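Local coordinates for molybdopterin biosynthesis moeA protein (Pyrococcus horikoshii, PDB 1WU2) that probably takes part in the biosynthesis of the molybdenum cofactor, helping to deliver molybdenum to molybdopterin, as in other MoeA proteins, at residues F48-F53 / E146-G151; V81-P86 / K99-L104; D252-T257 / K292-S297; A330-D335 / E389-T394. All coordinates share one frame; numbering follows the deposited sequence.

Contact 1. Residues F48-F53 / E146-G151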
loop_
_atom_site.group_PDB
_atom_site.type_symbol
_atom_site.label_atom_id
_atom_site.label_comp_id
_atom_site.label_asym_id
_atom_site.label_seq_id
_atom_site.Cartn_x
_atom_site.Cartn_y
_atom_site.Cartn_z
ATOM N N PHE A 48 5.109 8.219 29.208
ATOM C CA PHE A 48 4.252 7.438 30.095
ATOM C C PHE A 48 4.537 5.937 29.982
ATOM O O PHE A 48 4.819 5.432 28.895
ATOM C CB PHE A 48 2.778 7.687 29.754
ATOM C CG PHE A 48 2.393 9.146 29.711
ATOM C CD1 PHE A 48 2.408 9.848 28.510
ATOM C CD2 PHE A 48 2.004 9.810 30.868
ATOM C CE1 PHE A 48 2.053 11.188 28.465
ATOM C CE2 PHE A 48 1.642 11.153 30.831
ATOM C CZ PHE A 48 1.666 11.843 29.626
ATOM N N ASP A 49 4.471 5.243 31.118
ATOM C CA ASP A 49 4.409 3.785 31.158
ATOM C C ASP A 49 2.978 3.341 30.855
ATOM O O ASP A 49 2.025 3.901 31.402
ATOM C CB ASP A 49 4.781 3.254 32.552
ATOM C CG ASP A 49 6.233 3.476 32.909
ATOM O OD1 ASP A 49 7.105 2.830 32.300
ATOM O OD2 ASP A 49 6.598 4.252 33.812
ATOM N N ILE A 50 2.833 2.341 29.992
ATOM C CA ILE A 50 1.542 1.711 29.725
ATOM C C ILE A 50 1.694 0.198 29.927
ATOM O O ILE A 50 2.468 -0.434 29.214
ATOM C CB ILE A 50 1.058 2.010 28.289
ATOM C CG1 ILE A 50 0.884 3.520 28.083
ATOM C CG2 ILE A 50 -0.273 1.279 28.008
ATOM C CD1 ILE A 50 0.700 3.933 26.638
ATOM N N PRO A 51 0.999 -0.388 30.906
ATOM C CA PRO A 51 0.180 0.342 31.882
ATOM C C PRO A 51 1.070 1.112 32.859
ATOM O O PRO A 51 2.252 0.789 32.965
ATOM C CB PRO A 51 -0.574 -0.778 32.605
ATOM C CG PRO A 51 0.321 -1.961 32.491
ATOM C CD PRO A 51 0.984 -1.840 31.148
ATOM N N PRO A 52 0.529 2.105 33.559
ATOM C CA PRO A 52 1.350 2.932 34.455
ATOM C C PRO A 52 1.795 2.230 35.750
ATOM O O PRO A 52 2.711 2.734 36.406
ATOM C CB PRO A 52 0.452 4.139 34.752
ATOM C CG PRO A 52 -0.938 3.679 34.502
ATOM C CD PRO A 52 -0.883 2.515 33.557
ATOM N N PHE A 53 1.166 1.109 36.112
ATOM C CA PHE A 53 1.566 0.340 37.298
ATOM C C PHE A 53 1.391 -1.174 37.119
ATOM O O PHE A 53 0.794 -1.630 36.145
ATOM C CB PHE A 53 0.813 0.825 38.549
ATOM C CG PHE A 53 -0.683 0.862 38.392
ATOM C CD1 PHE A 53 -1.456 -0.226 38.759
ATOM C CD2 PHE A 53 -1.316 1.988 37.893
ATOM C CE1 PHE A 53 -2.839 -0.197 38.629
ATOM C CE2 PHE A 53 -2.703 2.024 37.756
ATOM C CZ PHE A 53 -3.461 0.928 38.122
ATOM N N GLU A 146 4.728 -2.897 30.158
ATOM C CA GLU A 146 4.837 -4.111 29.351
ATOM C C GLU A 146 4.422 -3.850 27.899
ATOM O O GLU A 146 4.934 -4.489 26.980
ATOM C CB GLU A 146 4.032 -5.271 29.960
ATOM C CG GLU A 146 2.520 -5.060 30.024
ATOM C CD GLU A 146 1.751 -6.355 30.237
ATOM O OE1 GLU A 146 0.526 -6.372 29.984
ATOM O OE2 GLU A 146 2.366 -7.356 30.659
ATOM N N ASP A 147 3.493 -2.913 27.707
ATOM C CA ASP A 147 3.155 -2.416 26.377
ATOM C C ASP A 147 4.271 -1.499 25.862
ATOM O O ASP A 147 4.981 -1.860 24.924
ATOM C CB ASP A 147 1.804 -1.685 26.396
ATOM C CG ASP A 147 1.292 -1.365 25.007
ATOM O OD1 ASP A 147 1.949 -1.757 24.024
ATOM O OD2 ASP A 147 0.238 -0.730 24.797
ATOM N N VAL A 148 4.406 -0.316 26.464
ATOM C CA VAL A 148 5.562 0.557 26.243
ATOM C C VAL A 148 6.040 1.110 27.584
ATOM O O VAL A 148 5.227 1.449 28.439
ATOM C CB VAL A 148 5.258 1.731 25.261
ATOM C CG1 VAL A 148 4.869 1.199 23.894
ATOM C CG2 VAL A 148 4.175 2.666 25.803
ATOM N N LYS A 149 7.355 1.194 27.766
ATOM C CA LYS A 149 7.931 1.698 29.014
ATOM C C LYS A 149 8.348 3.161 28.852
ATOM O O LYS A 149 8.615 3.613 27.745
ATOM C CB LYS A 149 9.092 0.796 29.476
ATOM C CG LYS A 149 10.470 1.449 29.593
ATOM C CD LYS A 149 11.575 0.399 29.761
ATOM C CE LYS A 149 11.362 -0.477 30.997
ATOM N NZ LYS A 149 10.676 -1.762 30.667
ATOM N N LYS A 150 8.397 3.892 29.959
ATOM C CA LYS A 150 8.703 5.320 29.934
ATOM C C LYS A 150 10.118 5.558 29.417
ATOM O O LYS A 150 11.055 4.888 29.836
ATOM C CB LYS A 150 8.545 5.935 31.329
ATOM C CG LYS A 150 8.670 7.451 31.348
ATOM C CD LYS A 150 8.061 8.059 32.605
ATOM C CE LYS A 150 8.409 9.544 32.743
ATOM N NZ LYS A 150 8.405 10.282 31.439
ATOM N N GLY A 151 10.253 6.520 28.506
ATOM C CA GLY A 151 11.520 6.836 27.869
ATOM C C GLY A 151 11.941 5.842 26.795
ATOM O O GLY A 151 13.118 5.745 26.469
#
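Ile-50 and Val-148 form the single antiparallel bridge of this contact, a hydrogen-bonded pair in which Ile-50 N gives its hydrogen to Val-148 O at 3.0 Å, almost straight at 176°. The return bond is divided: Ile-50 O accepts Asp-147 N at 3.1 Å and Val-148 N at 3.4 Å, both weakly. Two residues thus face one, which is a classic beta bulge. Next to it, Asp-49 reaches across to the backbone of Lys-150, whose N lies 2.9 Å from Asp-49 OD1. The amide arrives from above the carboxylate plane, 59° out of it, while Lys-150 CB packs against both carboxylate oxygens. With chi1 at -68°, the carboxyl group of Asp-49 is folded back beside its own N and opposite its carbonyl carbon, which brings it near the other loop. Were this side chain cut back to that of an alanine, the Lys-150 amide would probably lose its acceptor in this pairing, and that end of the bridge would be freer to move. Ile-50 CD1 rests on Val-148 CG2 at 3.8 Å, the two side chains running side by side, and helix 163-171 backs both. On the far flank Pro-51, which follows a cis peptide bond, sets CD against Glu-146 CG at 3.7 Å. Further out, the ammonium group of Lys-150 pairs with Glu-47, and the Asp-147 carboxylate accepts the backbone amides of Leu-366 and Ser-367 of the second subunit. The two loops are therefore joined largely through backbone amides, and the bulge that joins them also carries a carboxylate engaged in the dimer interface.

Contact 2. Residues V81-P86 / K99-L104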
loop_
_atom_site.group_PDB
_atom_site.type_symbol
_atom_site.label_atom_id
_atom_site.label_comp_id
_atom_site.label_asym_id
_atom_site.label_seq_id
_atom_site.Cartn_x
_atom_site.Cartn_y
_atom_site.Cartn_z
ATOM N N VAL A 81 -5.843 -14.905 54.234
ATOM C CA VAL A 81 -6.399 -13.753 53.532
ATOM C C VAL A 81 -6.701 -12.629 54.530
ATOM O O VAL A 81 -7.681 -12.694 55.278
ATOM C CB VAL A 81 -7.679 -14.136 52.750
ATOM C CG1 VAL A 81 -8.207 -12.948 51.944
ATOM C CG2 VAL A 81 -7.405 -15.323 51.832
ATOM N N ILE A 82 -5.843 -11.607 54.529
ATOM C CA ILE A 82 -5.970 -10.452 55.424
ATOM C C ILE A 82 -6.843 -9.328 54.855
ATOM O O ILE A 82 -7.317 -8.474 55.605
ATOM C CB ILE A 82 -4.570 -9.878 55.774
ATOM C CG1 ILE A 82 -3.950 -9.176 54.547
ATOM C CG2 ILE A 82 -3.682 -10.980 56.369
ATOM C CD1 ILE A 82 -2.430 -9.190 54.477
ATOM N N GLU A 83 -7.032 -9.311 53.539
ATOM C CA GLU A 83 -7.822 -8.258 52.897
ATOM C C GLU A 83 -8.452 -8.699 51.578
ATOM O O GLU A 83 -7.936 -9.575 50.887
ATOM C CB GLU A 83 -6.956 -7.016 52.652
ATOM C CG GLU A 83 -7.704 -5.855 52.006
ATOM C CD GLU A 83 -6.874 -4.596 51.874
ATOM O OE1 GLU A 83 -5.646 -4.701 51.681
ATOM O OE2 GLU A 83 -7.462 -3.496 51.950
ATOM N N GLU A 84 -9.580 -8.077 51.255
ATOM C CA GLU A 84 -10.195 -8.176 49.941
ATOM C C GLU A 84 -10.431 -6.761 49.425
ATOM O O GLU A 84 -11.241 -6.016 49.980
ATOM C CB GLU A 84 -11.515 -8.944 50.022
ATOM C CG GLU A 84 -11.389 -10.302 50.692
ATOM C CD GLU A 84 -12.610 -11.176 50.484
ATOM O OE1 GLU A 84 -13.725 -10.630 50.330
ATOM O OE2 GLU A 84 -12.451 -12.413 50.481
ATOM N N VAL A 85 -9.706 -6.396 48.371
ATOM C CA VAL A 85 -9.748 -5.052 47.810
ATOM C C VAL A 85 -10.987 -4.924 46.923
ATOM O O VAL A 85 -11.115 -5.665 45.949
ATOM C CB VAL A 85 -8.481 -4.755 46.968
ATOM C CG1 VAL A 85 -8.496 -3.325 46.436
ATOM C CG2 VAL A 85 -7.214 -5.007 47.782
ATOM N N PRO A 86 -11.900 -4.003 47.248
ATOM C CA PRO A 86 -13.077 -3.762 46.399
ATOM C C PRO A 86 -12.697 -3.258 45.009
ATOM O O PRO A 86 -11.531 -2.934 44.775
ATOM C CB PRO A 86 -13.856 -2.678 47.159
ATOM C CG PRO A 86 -13.320 -2.698 48.546
ATOM C CD PRO A 86 -11.898 -3.129 48.436
ATOM N N LYS A 99 0.918 -14.936 53.673
ATOM C CA LYS A 99 -0.242 -14.052 53.537
ATOM C C LYS A 99 -0.718 -13.953 52.088
ATOM O O LYS A 99 -0.045 -14.413 51.167
ATOM C CB LYS A 99 0.082 -12.649 54.064
ATOM C CG LYS A 99 0.677 -12.610 55.470
ATOM C CD LYS A 99 -0.396 -12.705 56.543
ATOM C CE LYS A 99 0.200 -12.596 57.943
ATOM N NZ LYS A 99 -0.117 -13.783 58.784
ATOM N N ALA A 100 -1.882 -13.336 51.908
ATOM C CA ALA A 100 -2.512 -13.196 50.596
ATOM C C ALA A 100 -3.600 -12.121 50.630
ATOM O O ALA A 100 -4.258 -11.935 51.650
ATOM C CB ALA A 100 -3.102 -14.528 50.150
ATOM N N ILE A 101 -3.787 -11.418 49.516
ATOM C CA ILE A 101 -4.788 -10.353 49.425
ATOM C C ILE A 101 -5.625 -10.524 48.164
ATOM O O ILE A 101 -5.127 -10.337 47.061
ATOM C CB ILE A 101 -4.104 -8.956 49.427
ATOM C CG1 ILE A 101 -3.472 -8.679 50.793
ATOM C CG2 ILE A 101 -5.109 -7.850 49.070
ATOM C CD1 ILE A 101 -2.617 -7.430 50.840
ATOM N N LYS A 102 -6.895 -10.875 48.332
ATOM C CA LYS A 102 -7.820 -10.979 47.206
ATOM C C LYS A 102 -7.872 -9.684 46.400
ATOM O O LYS A 102 -8.120 -8.613 46.953
ATOM C CB LYS A 102 -9.230 -11.331 47.691
ATOM C CG LYS A 102 -10.152 -11.846 46.594
ATOM C CD LYS A 102 -11.437 -12.424 47.177
ATOM C CE LYS A 102 -12.116 -13.381 46.211
ATOM N NZ LYS A 102 -12.753 -12.654 45.088
ATOM N N VAL A 103 -7.617 -9.793 45.100
ATOM C CA VAL A 103 -7.728 -8.668 44.178
ATOM C C VAL A 103 -8.603 -9.021 42.978
ATOM O O VAL A 103 -8.943 -10.180 42.760
ATOM C CB VAL A 103 -6.338 -8.208 43.675
ATOM C CG1 VAL A 103 -5.546 -7.581 44.808
ATOM C CG2 VAL A 103 -5.554 -9.366 43.037
ATOM N N LEU A 104 -8.979 -8.001 42.215
ATOM C CA LEU A 104 -9.648 -8.184 40.930
ATOM C C LEU A 104 -8.683 -7.804 39.813
ATOM O O LEU A 104 -7.622 -7.238 40.073
ATOM C CB LEU A 104 -10.905 -7.317 40.853
ATOM C CG LEU A 104 -12.026 -7.699 41.826
ATOM C CD1 LEU A 104 -13.007 -6.544 42.001
ATOM C CD2 LEU A 104 -12.755 -8.951 41.354
#
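Val-81 begins the pairing with Ala-100: its CA lies 3.4 Å from Ala-100 O, a CA-H...O contact that is nearly straight at 160°. Ile-82 N reaches the same oxygen through a weak hydrogen bond of 3.3 Å. The side chain of Ile-82 lies across its neighbours, CG1 meeting Ile-101 CG1 at 3.8 Å and CG2 meeting Lys-99 CD. The backbone of Ile-82 is not extended, its psi being -20°, and one residue more is used on this strand than on its partner between the Val-81/Ala-100 and Glu-84/Lys-102 pairs. These are parallel neighbours, strands 77-84 and 99-103, in the middle of a mixed sheet within the MoeA N-terminal region, and the segments 81-84 and 99-103 are inclined by 20°; strand 60-63 borders 99-103 on its other side and strand 128-131 borders 77-84. Glu-83 O takes a weak bond from Lys-102 N, while its carboxylate turns to the amides of Lys-92 and Glu-93. Glu-84 lays its chain obliquely over that of Lys-102, with OE2 3.5 Å from Lys-102 CD; the charged ends part, Glu-84 to Arg-124 and Lys-102 to Gln-119. Val-85 makes the one backbone hydrogen bond of the three that is not weak, its N lying 3.1 Å from Lys-102 O. Val-85 CG2, beside the backbone N, packs on Ile-101 CG2 at 3.8 Å and more loosely on Val-103 CG1.

Contact 3. Residues D252-T257 / K292-S297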
loop_
_atom_site.group_PDB
_atom_site.type_symbol
_atom_site.label_atom_id
_atom_site.label_comp_id
_atom_site.label_asym_id
_atom_site.label_seq_id
_atom_site.Cartn_x
_atom_site.Cartn_y
_atom_site.Cartn_z
ATOM N N ASP A 252 12.399 19.008 -6.325
ATOM C CA ASP A 252 12.783 18.362 -7.580
ATOM C C ASP A 252 11.727 18.634 -8.649
ATOM O O ASP A 252 10.628 19.090 -8.343
ATOM C CB ASP A 252 13.056 16.854 -7.381
ATOM C CG ASP A 252 11.808 15.980 -7.534
ATOM O OD1 ASP A 252 11.114 16.084 -8.564
ATOM O OD2 ASP A 252 11.459 15.129 -6.688
ATOM N N ILE A 253 12.077 18.376 -9.905
ATOM C CA ILE A 253 11.161 18.589 -11.022
ATOM C C ILE A 253 11.296 17.468 -12.064
ATOM O O ILE A 253 12.389 17.017 -12.384
ATOM C CB ILE A 253 11.298 20.048 -11.638
ATOM C CG1 ILE A 253 11.501 20.034 -13.157
ATOM C CG2 ILE A 253 12.408 20.863 -10.960
ATOM C CD1 ILE A 253 10.209 19.982 -13.925
ATOM N N VAL A 254 10.148 17.033 -12.566
ATOM C CA VAL A 254 10.036 15.960 -13.536
ATOM C C VAL A 254 9.551 16.573 -14.844
ATOM O O VAL A 254 8.609 17.353 -14.844
ATOM C CB VAL A 254 9.008 14.909 -13.036
ATOM C CG1 VAL A 254 8.387 14.142 -14.187
ATOM C CG2 VAL A 254 9.650 13.955 -12.027
ATOM N N LEU A 255 10.198 16.238 -15.956
ATOM C CA LEU A 255 9.736 16.696 -17.267
ATOM C C LEU A 255 9.727 15.584 -18.319
ATOM O O LEU A 255 10.599 14.722 -18.341
ATOM C CB LEU A 255 10.531 17.914 -17.755
ATOM C CG LEU A 255 12.052 17.812 -17.860
ATOM C CD1 LEU A 255 12.482 17.411 -19.269
ATOM C CD2 LEU A 255 12.685 19.141 -17.471
ATOM N N ILE A 256 8.737 15.666 -19.202
ATOM C CA ILE A 256 8.433 14.658 -20.211
ATOM C C ILE A 256 9.001 15.092 -21.562
ATOM O O ILE A 256 9.212 16.282 -21.786
ATOM C CB ILE A 256 6.888 14.527 -20.306
ATOM C CG1 ILE A 256 6.302 14.014 -18.985
ATOM C CG2 ILE A 256 6.471 13.653 -21.469
ATOM C CD1 ILE A 256 6.885 12.707 -18.496
ATOM N N THR A 257 9.253 14.139 -22.458
ATOM C CA THR A 257 9.647 14.472 -23.831
ATOM C C THR A 257 8.420 14.876 -24.652
ATOM O O THR A 257 8.511 15.115 -25.858
ATOM C CB THR A 257 10.392 13.301 -24.508
ATOM O OG1 THR A 257 11.021 13.758 -25.713
ATOM C CG2 THR A 257 9.435 12.220 -24.992
ATOM N N LYS A 292 18.521 18.466 -9.888
ATOM C CA LYS A 292 17.174 18.145 -9.394
ATOM C C LYS A 292 16.134 17.924 -10.502
ATOM O O LYS A 292 14.942 17.873 -10.215
ATOM C CB LYS A 292 16.661 19.224 -8.419
ATOM C CG LYS A 292 17.673 19.701 -7.380
ATOM C CD LYS A 292 18.260 18.541 -6.597
ATOM C CE LYS A 292 18.959 19.019 -5.335
ATOM N NZ LYS A 292 20.219 18.279 -5.095
ATOM N N VAL A 293 16.576 17.774 -11.749
ATOM C CA VAL A 293 15.667 17.648 -12.889
ATOM C C VAL A 293 15.755 16.246 -13.496
ATOM O O VAL A 293 16.826 15.796 -13.889
ATOM C CB VAL A 293 15.967 18.696 -13.981
ATOM C CG1 VAL A 293 14.907 18.653 -15.075
ATOM C CG2 VAL A 293 16.041 20.091 -13.379
ATOM N N PHE A 294 14.609 15.580 -13.581
ATOM C CA PHE A 294 14.502 14.220 -14.090
ATOM C C PHE A 294 13.944 14.270 -15.512
ATOM O O PHE A 294 12.791 14.647 -15.708
ATOM C CB PHE A 294 13.541 13.402 -13.212
ATOM C CG PHE A 294 14.038 13.158 -11.807
ATOM C CD1 PHE A 294 14.349 11.871 -11.383
ATOM C CD2 PHE A 294 14.168 14.201 -10.902
ATOM C CE1 PHE A 294 14.796 11.635 -10.092
ATOM C CE2 PHE A 294 14.618 13.970 -9.610
ATOM C CZ PHE A 294 14.930 12.686 -9.204
ATOM N N ILE A 295 14.758 13.892 -16.496
ATOM C CA ILE A 295 14.321 13.838 -17.895
ATOM C C ILE A 295 13.655 12.485 -18.172
ATOM O O ILE A 295 14.311 11.446 -18.132
ATOM C CB ILE A 295 15.507 14.049 -18.890
ATOM C CG1 ILE A 295 16.541 15.066 -18.375
ATOM C CG2 ILE A 295 14.982 14.485 -20.253
ATOM C CD1 ILE A 295 15.979 16.419 -17.976
HETATM N N MSE A 296 12.359 12.510 -18.473
HETATM C CA MSE A 296 11.566 11.292 -18.648
HETATM C C MSE A 296 11.201 11.078 -20.124
HETATM O O MSE A 296 11.491 11.925 -20.971
HETATM C CB MSE A 296 10.301 11.324 -17.775
HETATM C CG MSE A 296 10.410 12.155 -16.494
HETATM SE SE MSE A 296 10.027 11.166 -14.845
HETATM C CE MSE A 296 11.636 10.180 -14.784
ATOM N N SER A 297 10.527 9.963 -20.409
ATOM C CA SER A 297 10.462 9.405 -21.766
ATOM C C SER A 297 9.205 9.706 -22.593
ATOM O O SER A 297 9.205 9.481 -23.806
ATOM C CB SER A 297 10.655 7.886 -21.702
ATOM O OG SER A 297 9.747 7.221 -22.562
#
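Ile-253 and Val-293 pair in parallel, as do Val-254 with Phe-294 and Leu-255 with Ile-295, joining two strands of the alpha/beta sheet in the probable molybdopterin-binding domain. Four backbone hydrogen bonds alternate across the gap: Ile-253 N to Lys-292 O, Phe-294 N to Ile-253 O, Leu-255 N to Phe-294 O, and Met-296 N to Leu-255 O, the last 2.8 Å long. Apolar packing divides between the two faces. On one, the Leu-255 CG sits between its backbone N and carbonyl carbon (chi1 56°), a setting that carries CD1 to Ile-295 CD1 at 3.9 Å and presses CD2 on Val-293 CG1, closer than usual. Without these two methyl branches, as with an alanine, a gap is likely to open there, and Val-293 and Ile-295 would lose their shared neighbour. On the other, Val-254 CG1 meets the SE of selenomethionine Met-296 at 3.5 Å, the side chains crossing at about a right angle, beneath helices 212-222 and 300-319. Among polar groups, buried Asp-252 OD2 has no partner in the model. Asp-252 CB lies 4.0 Å from Phe-294 CE2. Ile-253 O also lies at the edge of the Phe-294 ring, 3.6 Å from CD2.

Contact 4. Residues A330-D335 / E389-T394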
loop_
_atom_site.group_PDB
_atom_site.type_symbol
_atom_site.label_atom_id
_atom_site.label_comp_id
_atom_site.label_asym_id
_atom_site.label_seq_id
_atom_site.Cartn_x
_atom_site.Cartn_y
_atom_site.Cartn_z
ATOM N N ALA A 330 8.559 -15.530 -5.545
ATOM C CA ALA A 330 7.568 -16.094 -6.464
ATOM C C ALA A 330 8.186 -17.046 -7.487
ATOM O O ALA A 330 9.316 -16.857 -7.918
ATOM C CB ALA A 330 6.825 -14.981 -7.178
ATOM N N ILE A 331 7.425 -18.067 -7.871
ATOM C CA ILE A 331 7.834 -18.988 -8.923
ATOM C C ILE A 331 7.415 -18.400 -10.262
ATOM O O ILE A 331 6.270 -18.000 -10.440
ATOM C CB ILE A 331 7.196 -20.379 -8.712
ATOM C CG1 ILE A 331 7.644 -20.968 -7.369
ATOM C CG2 ILE A 331 7.562 -21.328 -9.862
ATOM C CD1 ILE A 331 6.561 -20.963 -6.307
ATOM N N LEU A 332 8.347 -18.370 -11.206
ATOM C CA LEU A 332 8.134 -17.705 -12.484
ATOM C C LEU A 332 7.365 -18.611 -13.447
ATOM O O LEU A 332 7.753 -19.752 -13.667
ATOM C CB LEU A 332 9.484 -17.308 -13.080
ATOM C CG LEU A 332 9.519 -16.238 -14.168
ATOM C CD1 LEU A 332 8.947 -14.921 -13.683
ATOM C CD2 LEU A 332 10.959 -16.061 -14.636
ATOM N N GLN A 333 6.280 -18.093 -14.017
ATOM C CA GLN A 333 5.411 -18.874 -14.898
ATOM C C GLN A 333 6.006 -19.090 -16.288
ATOM O O GLN A 333 5.825 -20.154 -16.878
ATOM C CB GLN A 333 4.040 -18.200 -15.042
ATOM C CG GLN A 333 2.980 -19.092 -15.690
ATOM C CD GLN A 333 1.611 -18.437 -15.753
ATOM O OE1 GLN A 333 1.128 -17.895 -14.761
ATOM N NE2 GLN A 333 0.982 -18.490 -16.922
ATOM N N ASP A 334 6.693 -18.073 -16.806
ATOM C CA ASP A 334 7.185 -18.081 -18.184
ATOM C C ASP A 334 8.668 -17.742 -18.263
ATOM O O ASP A 334 9.237 -17.183 -17.328
ATOM C CB ASP A 334 6.397 -17.075 -19.033
ATOM C CG ASP A 334 4.903 -17.102 -18.745
ATOM O OD1 ASP A 334 4.258 -18.138 -19.017
ATOM O OD2 ASP A 334 4.291 -16.133 -18.246
ATOM N N ASP A 335 9.284 -18.079 -19.392
ATOM C CA ASP A 335 10.671 -17.712 -19.660
ATOM C C ASP A 335 10.742 -16.218 -19.971
ATOM O O ASP A 335 9.879 -15.687 -20.675
ATOM C CB ASP A 335 11.230 -18.498 -20.856
ATOM C CG ASP A 335 11.196 -20.008 -20.650
ATOM O OD1 ASP A 335 10.938 -20.740 -21.630
ATOM O OD2 ASP A 335 11.414 -20.555 -19.555
ATOM N N GLU A 389 12.163 -21.181 -12.028
ATOM C CA GLU A 389 13.102 -20.416 -11.208
ATOM C C GLU A 389 12.349 -19.483 -10.265
ATOM O O GLU A 389 11.393 -18.829 -10.668
ATOM C CB GLU A 389 14.034 -19.566 -12.081
ATOM C CG GLU A 389 15.243 -20.295 -12.648
ATOM C CD GLU A 389 16.359 -19.340 -13.040
ATOM O OE1 GLU A 389 16.980 -18.743 -12.130
ATOM O OE2 GLU A 389 16.615 -19.179 -14.253
ATOM N N GLU A 390 12.794 -19.424 -9.016
ATOM C CA GLU A 390 12.269 -18.461 -8.062
ATOM C C GLU A 390 12.885 -17.087 -8.311
ATOM O O GLU A 390 14.083 -16.969 -8.558
ATOM C CB GLU A 390 12.547 -18.914 -6.631
ATOM C CG GLU A 390 11.833 -20.201 -6.261
ATOM C CD GLU A 390 11.936 -20.516 -4.784
ATOM O OE1 GLU A 390 13.077 -20.559 -4.262
ATOM O OE2 GLU A 390 10.877 -20.721 -4.146
ATOM N N VAL A 391 12.048 -16.057 -8.251
ATOM C CA VAL A 391 12.466 -14.680 -8.486
ATOM C C VAL A 391 11.911 -13.754 -7.410
ATOM O O VAL A 391 10.911 -14.065 -6.761
ATOM C CB VAL A 391 12.006 -14.175 -9.874
ATOM C CG1 VAL A 391 12.674 -14.978 -10.978
ATOM C CG2 VAL A 391 10.480 -14.233 -10.012
ATOM N N TRP A 392 12.579 -12.617 -7.235
ATOM C CA TRP A 392 12.150 -11.580 -6.311
ATOM C C TRP A 392 11.512 -10.451 -7.105
ATOM O O TRP A 392 12.079 -9.977 -8.091
ATOM C CB TRP A 392 13.342 -11.071 -5.500
ATOM C CG TRP A 392 13.961 -12.156 -4.692
ATOM C CD1 TRP A 392 14.957 -13.004 -5.080
ATOM C CD2 TRP A 392 13.597 -12.547 -3.366
ATOM N NE1 TRP A 392 15.247 -13.890 -4.071
ATOM C CE2 TRP A 392 14.425 -13.632 -3.005
ATOM C CE3 TRP A 392 12.656 -12.087 -2.437
ATOM C CZ2 TRP A 392 14.340 -14.260 -1.761
ATOM C CZ3 TRP A 392 12.571 -12.710 -1.203
ATOM C CH2 TRP A 392 13.409 -13.785 -0.876
ATOM N N ILE A 393 10.322 -10.041 -6.679
ATOM C CA ILE A 393 9.566 -9.000 -7.359
ATOM C C ILE A 393 9.151 -7.920 -6.369
ATOM O O ILE A 393 9.130 -8.150 -5.163
ATOM C CB ILE A 393 8.327 -9.604 -8.075
ATOM C CG1 ILE A 393 7.340 -10.207 -7.069
ATOM C CG2 ILE A 393 8.769 -10.653 -9.083
ATOM C CD1 ILE A 393 6.048 -10.685 -7.691
ATOM N N THR A 394 8.834 -6.741 -6.891
ATOM C CA THR A 394 8.400 -5.614 -6.078
ATOM C C THR A 394 6.938 -5.327 -6.386
ATOM O O THR A 394 6.574 -5.132 -7.543
ATOM C CB THR A 394 9.263 -4.379 -6.383
ATOM O OG1 THR A 394 10.639 -4.672 -6.116
ATOM C CG2 THR A 394 8.940 -3.225 -5.432
#
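Ala-330 and Val-391 meet through flat peptide groups rather than rings, each carbonyl receiving the other residue's amide. Val-391 N stands 2.9 Å from Ala-330 O, and Ala-330 N stands 3.0 Å from Val-391 O, a hydrogen-bonded antiparallel pair in the mixed sheet of the MoeA C-terminal region, domain IV. The Ala-330 carbonyl gathers further neighbours: Glu-390 CA makes a CA-H...O contact with its oxygen at 3.4 Å, and Val-391 CG2 lies 3.6 Å from that same atom. At the next carbonyl, Leu-332 N approaches Glu-389 O at 3.1 Å from 27° off the carbonyl plane. Strands 330-332 and 390-394 run at 118° to each other, and they stay paired over a short span. Between the two hydrogen-bonded sites, Ile-331 and Glu-390 form a non-hydrogen-bonded pair; their side chains keep to one face of the sheet, where Ile-331 also packs on Lys-329 of the second subunit. On the face of Ala-330 and Val-391 the contact is apolar: Ala-330 CB lies loosely against Ile-393 CD1, and strand 374-378 adds Leu-376 behind Val-391 and Ile-393, while Ala-355 of strand 354-357 lies against Ala-330 and Leu-332. The carboxylate of Glu-389 turns outward to the amide of Arg-386. Leu-332 and Val-391 cross at about a right angle, and because Leu-332 CG lies opposite its backbone N (chi1 -161°), both methyl branches reach the valine: CD1 is 4.0 Å from Val-391 CG2, and CD2 is 4.2 Å from Val-391 CG1.

The four contacts illustrate how an elongated chain is built from separate units. Contact 2 is nested within the loop closed by contact 1, both in the N-terminal region, with centres 25 Å apart and nearest atoms about 9 Å apart. Contacts 3 and 4 follow in series, in the probable molybdopterin-binding domain and in domain IV, with centres 31 Å apart. The longest separation, 72 Å between centres, is that of contacts 2 and 3, which lie on opposite sides of the chain's centre. Contacts 2, 3 and 4 belong to three different sheets, whereas contact 1 joins two loops. Contacts 1 and 4 both touch the second subunit, so the dimer interface draws on both regions.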